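Local coordinates for protein beta-fructofuranosidase (PDB 2OXB) that hydrolyses sucrose and 1-kestose, and less readily neokestose and levan, as a secreted cell-wall invertase of glycosyl hydrolase family 32, at residues N345-R356 / N515-L526. The protein carries 1 engineered substitution. Numbering follows the deposited sequence.
Sequences NLRNKVLKSGSR and NYGYQSVDVLNL
Lys349 and Val523 form the central hydrogen-bonded pair of an antiparallel ladder, with Val523 N to Lys349 O at 3.0 Å and Lys349 N reaching Val523 O on a lone pair; Asn348 and Lys349 both face Val523, a G1 bulge for which asparagine, tolerant of positive phi, suits the first place. Beyond Lys349, Leu351 swings across Val523, its CD1 3.5 Å from Val523 CG2, two branched apolar chains filling the inner face. Asn515 suits a spot needing both carbon and amide: with CG opposite the backbone N (chi1 164°), its CB lies against the Leu351 methyls while ND2 donates to Leu351 O at 2.6 Å, from above the carbonyl plane. After Leu351, a type II turn from Lys352 to Ser355 places Gly354 at positive phi, natural for glycine. Small serines serve the turn: Ser353 OG donates to Gly517 O (2.8 Å), and Ser355 OG bonds Lys352 O. Tyr516 sets its ring edge against Gly354, CE2 lying 3.2 Å from Gly354 O, and its OH near the edge of the Arg356 guanidinium, whose plane stands 83° to the ring. A serine in place of Tyr516 would probably lose the ring edge beside Gly354 and the hydroxyl beside the Arg356 chain, leaving that side chain with one neighbour fewer. At the far end, Asn525 ND2 bonds Asn345 OD1 at 3.3 Å, the amides 53° apart. Strand 344-351 is the edge of its sheet and strand 521-530 lies next to it; Leu351 and Val523 rest on Phe373 and Val371 of strand 367-374, while Ser355 and Asn515, paired through weak backbone bonds, link strands 355-359 and 510-515 of the other sheet in the C-terminal beta-sandwich of this family.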
loop_
_atom_site.group_PDB
_atom_site.type_symbol
_atom_site.label_atom_id
_atom_site.label_comp_id
_atom_site.label_asym_id
_atom_site.label_seq_id
_atom_site.Cartn_x
_atom_site.Cartn_y
_atom_site.Cartn_z
ATOM N N ASN A 345 19.257 -12.578 -17.917
ATOM C CA ASN A 345 20.264 -11.616 -17.505
ATOM C C ASN A 345 20.733 -10.736 -18.641
ATOM O O ASN A 345 20.621 -11.087 -19.816
ATOM C CB ASN A 345 21.480 -12.322 -16.932
ATOM C CG ASN A 345 22.601 -11.366 -16.620
ATOM O OD1 ASN A 345 22.672 -10.801 -15.525
ATOM N ND2 ASN A 345 23.477 -11.157 -17.592
ATOM N N LEU A 346 21.283 -9.593 -18.262
ATOM C CA LEU A 346 21.803 -8.619 -19.202
ATOM C C LEU A 346 22.707 -7.702 -18.404
ATOM O O LEU A 346 22.255 -6.989 -17.503
ATOM C CB LEU A 346 20.658 -7.823 -19.833
ATOM C CG LEU A 346 19.746 -8.587 -20.795
ATOM C CD1 LEU A 346 18.397 -7.917 -20.852
ATOM C CD2 LEU A 346 20.383 -8.666 -22.165
ATOM N N ARG A 347 23.995 -7.738 -18.710
ATOM C CA ARG A 347 24.918 -6.887 -17.991
ATOM C C ARG A 347 25.783 -6.049 -18.907
ATOM O O ARG A 347 26.053 -6.424 -20.046
ATOM C CB ARG A 347 25.791 -7.723 -17.070
ATOM C CG ARG A 347 26.430 -8.919 -17.716
ATOM C CD ARG A 347 27.342 -9.552 -16.701
ATOM N NE ARG A 347 26.609 -9.821 -15.469
ATOM C CZ ARG A 347 27.183 -10.150 -14.319
ATOM N NH1 ARG A 347 28.506 -10.248 -14.233
ATOM N NH2 ARG A 347 26.428 -10.396 -13.258
ATOM N N ASN A 348 26.197 -4.896 -18.404
ATOM C CA ASN A 348 27.037 -3.998 -19.170
ATOM C C ASN A 348 26.569 -3.765 -20.604
ATOM O O ASN A 348 27.276 -4.124 -21.550
ATOM C CB ASN A 348 28.465 -4.530 -19.169
ATOM C CG ASN A 348 28.995 -4.727 -17.774
ATOM O OD1 ASN A 348 29.451 -5.811 -17.417
ATOM N ND2 ASN A 348 28.930 -3.677 -16.965
ATOM N N LYS A 349 25.380 -3.176 -20.760
ATOM C CA LYS A 349 24.819 -2.863 -22.086
ATOM C C LYS A 349 24.530 -1.368 -22.186
ATOM O O LYS A 349 23.866 -0.784 -21.332
ATOM C CB LYS A 349 23.514 -3.632 -22.375
ATOM C CG LYS A 349 23.657 -5.115 -22.780
ATOM C CD LYS A 349 24.347 -5.339 -24.136
ATOM C CE LYS A 349 23.566 -4.810 -25.337
ATOM N NZ LYS A 349 23.687 -3.342 -25.503
ATOM N N VAL A 350 25.032 -0.757 -23.247
ATOM C CA VAL A 350 24.852 0.663 -23.457
ATOM C C VAL A 350 23.468 0.997 -23.990
ATOM O O VAL A 350 22.857 0.219 -24.727
ATOM C CB VAL A 350 25.906 1.164 -24.414
ATOM C CG1 VAL A 350 27.256 1.085 -23.743
ATOM C CG2 VAL A 350 25.905 0.296 -25.672
ATOM N N LEU A 351 22.978 2.167 -23.591
ATOM C CA LEU A 351 21.668 2.661 -24.005
ATOM C C LEU A 351 21.862 3.989 -24.702
ATOM O O LEU A 351 21.708 5.038 -24.094
ATOM C CB LEU A 351 20.755 2.829 -22.786
ATOM C CG LEU A 351 19.820 1.657 -22.484
ATOM C CD1 LEU A 351 19.296 1.758 -21.073
ATOM C CD2 LEU A 351 18.687 1.667 -23.489
ATOM N N LYS A 352 22.220 3.926 -25.980
ATOM C CA LYS A 352 22.453 5.122 -26.785
ATOM C C LYS A 352 21.247 6.051 -26.765
ATOM O O LYS A 352 20.127 5.618 -26.515
ATOM C CB LYS A 352 22.780 4.723 -28.226
ATOM C CG LYS A 352 24.157 4.096 -28.378
ATOM C CD LYS A 352 24.142 2.850 -29.270
ATOM C CE LYS A 352 23.645 1.589 -28.522
ATOM N NZ LYS A 352 22.214 1.656 -28.066
ATOM N N SER A 353 21.478 7.332 -27.018
ATOM C CA SER A 353 20.387 8.289 -27.015
ATOM C C SER A 353 19.148 7.757 -27.746
ATOM O O SER A 353 19.174 7.524 -28.959
ATOM C CB SER A 353 20.838 9.612 -27.642
ATOM O OG SER A 353 19.825 10.606 -27.527
ATOM N N GLY A 354 18.073 7.548 -26.984
ATOM C CA GLY A 354 16.814 7.069 -27.537
ATOM C C GLY A 354 16.791 5.615 -27.960
ATOM O O GLY A 354 16.070 5.253 -28.892
ATOM N N SER A 355 17.555 4.779 -27.264
ATOM C CA SER A 355 17.636 3.368 -27.605
ATOM C C SER A 355 16.827 2.499 -26.652
ATOM O O SER A 355 16.331 2.981 -25.635
ATOM C CB SER A 355 19.104 2.917 -27.608
ATOM O OG SER A 355 19.610 2.817 -26.292
ATOM N N ARG A 356 16.673 1.225 -27.001
ATOM C CA ARG A 356 15.943 0.272 -26.169
ATOM C C ARG A 356 16.306 -1.155 -26.560
ATOM O O ARG A 356 16.289 -1.517 -27.739
ATOM C CB ARG A 356 14.431 0.467 -26.301
ATOM C CG ARG A 356 13.922 0.376 -27.717
ATOM C CD ARG A 356 12.402 0.492 -27.808
ATOM N NE ARG A 356 11.937 0.406 -29.196
ATOM C CZ ARG A 356 12.104 -0.655 -29.988
ATOM N NH1 ARG A 356 12.726 -1.739 -29.535
ATOM N NH2 ARG A 356 11.656 -0.636 -31.237
ATOM N N ASN A 515 15.690 4.344 -23.016
ATOM C CA ASN A 515 16.361 5.587 -22.661
ATOM C C ASN A 515 16.217 6.454 -23.900
ATOM O O ASN A 515 17.041 6.397 -24.805
ATOM C CB ASN A 515 17.844 5.330 -22.354
ATOM C CG ASN A 515 18.679 6.603 -22.364
ATOM O OD1 ASN A 515 18.309 7.625 -21.767
ATOM N ND2 ASN A 515 19.821 6.543 -23.036
ATOM N N TYR A 516 15.144 7.229 -23.951
ATOM C CA TYR A 516 14.889 8.096 -25.088
ATOM C C TYR A 516 15.424 9.503 -24.840
ATOM O O TYR A 516 15.146 10.426 -25.612
ATOM C CB TYR A 516 13.384 8.148 -25.370
ATOM C CG TYR A 516 12.834 6.911 -26.049
ATOM C CD1 TYR A 516 11.541 6.458 -25.781
ATOM C CD2 TYR A 516 13.605 6.192 -26.957
ATOM C CE1 TYR A 516 11.033 5.309 -26.396
ATOM C CE2 TYR A 516 13.111 5.048 -27.577
ATOM C CZ TYR A 516 11.829 4.608 -27.293
ATOM O OH TYR A 516 11.358 3.454 -27.882
ATOM N N GLY A 517 16.202 9.660 -23.768
ATOM C CA GLY A 517 16.755 10.960 -23.430
ATOM C C GLY A 517 17.984 11.345 -24.237
ATOM O O GLY A 517 18.432 10.603 -25.116
ATOM N N TYR A 518 18.530 12.521 -23.949
ATOM C CA TYR A 518 19.719 12.981 -24.653
ATOM C C TYR A 518 20.902 12.071 -24.304
ATOM O O TYR A 518 21.127 11.048 -24.963
ATOM C CB TYR A 518 20.030 14.434 -24.278
ATOM C CG TYR A 518 19.316 15.476 -25.118
ATOM C CD1 TYR A 518 19.554 15.569 -26.495
ATOM C CD2 TYR A 518 18.434 16.405 -24.528
ATOM C CE1 TYR A 518 18.940 16.562 -27.271
ATOM C CE2 TYR A 518 17.812 17.408 -25.296
ATOM C CZ TYR A 518 18.076 17.480 -26.670
ATOM O OH TYR A 518 17.511 18.470 -27.446
ATOM N N GLN A 519 21.648 12.439 -23.265
ATOM C CA GLN A 519 22.796 11.655 -22.829
ATOM C C GLN A 519 22.414 10.188 -22.705
ATOM O O GLN A 519 21.304 9.854 -22.285
ATOM C CB GLN A 519 23.312 12.148 -21.473
ATOM C CG GLN A 519 23.827 13.579 -21.437
ATOM C CD GLN A 519 24.915 13.856 -22.464
ATOM O OE1 GLN A 519 24.646 14.425 -23.517
ATOM N NE2 GLN A 519 26.147 13.460 -22.160
ATOM N N SER A 520 23.350 9.324 -23.077
ATOM C CA SER A 520 23.177 7.874 -23.017
ATOM C C SER A 520 23.590 7.326 -21.640
ATOM O O SER A 520 24.645 7.682 -21.111
ATOM C CB SER A 520 24.042 7.213 -24.099
ATOM O OG SER A 520 23.677 7.645 -25.404
ATOM N N VAL A 521 22.764 6.463 -21.061
ATOM C CA VAL A 521 23.084 5.871 -19.762
ATOM C C VAL A 521 23.461 4.407 -19.939
ATOM O O VAL A 521 23.203 3.833 -20.994
ATOM C CB VAL A 521 21.894 5.962 -18.786
ATOM C CG1 VAL A 521 21.693 7.407 -18.346
ATOM C CG2 VAL A 521 20.637 5.436 -19.457
ATOM N N ASP A 522 24.062 3.803 -18.914
ATOM C CA ASP A 522 24.480 2.395 -18.984
ATOM C C ASP A 522 23.700 1.441 -18.068
ATOM O O ASP A 522 23.234 1.817 -16.986
ATOM C CB ASP A 522 25.981 2.267 -18.681
ATOM C CG ASP A 522 26.858 2.601 -19.883
ATOM O OD1 ASP A 522 26.631 2.036 -20.977
ATOM O OD2 ASP A 522 27.789 3.415 -19.737
ATOM N N VAL A 523 23.555 0.199 -18.519
ATOM C CA VAL A 523 22.862 -0.832 -17.751
ATOM C C VAL A 523 23.946 -1.654 -17.066
ATOM O O VAL A 523 24.585 -2.493 -17.685
ATOM C CB VAL A 523 22.006 -1.749 -18.676
ATOM C CG1 VAL A 523 21.141 -2.686 -17.840
ATOM C CG2 VAL A 523 21.115 -0.889 -19.569
ATOM N N LEU A 524 24.166 -1.389 -15.788
ATOM C CA LEU A 524 25.185 -2.096 -15.037
ATOM C C LEU A 524 24.802 -3.560 -14.887
ATOM O O LEU A 524 25.658 -4.439 -14.806
ATOM C CB LEU A 524 25.330 -1.470 -13.659
ATOM C CG LEU A 524 26.533 -1.927 -12.850
ATOM C CD1 LEU A 524 27.796 -1.303 -13.412
ATOM C CD2 LEU A 524 26.329 -1.523 -11.403
ATOM N N ASN A 525 23.499 -3.805 -14.860
ATOM C CA ASN A 525 22.960 -5.144 -14.693
ATOM C C ASN A 525 21.437 -5.084 -14.812
ATOM O O ASN A 525 20.835 -4.018 -14.667
ATOM C CB ASN A 525 23.351 -5.672 -13.314
ATOM C CG ASN A 525 23.068 -7.138 -13.155
ATOM O OD1 ASN A 525 23.229 -7.694 -12.072
ATOM N ND2 ASN A 525 22.652 -7.781 -14.239
ATOM N N LEU A 526 20.816 -6.230 -15.082
ATOM C CA LEU A 526 19.354 -6.316 -15.202
ATOM C C LEU A 526 18.911 -7.777 -15.200
ATOM O O LEU A 526 19.345 -8.574 -16.033
ATOM C CB LEU A 526 18.859 -5.606 -16.484
ATOM C CG LEU A 526 17.463 -5.891 -17.070
ATOM C CD1 LEU A 526 16.394 -5.759 -16.006
ATOM C CD2 LEU A 526 17.182 -4.927 -18.218
#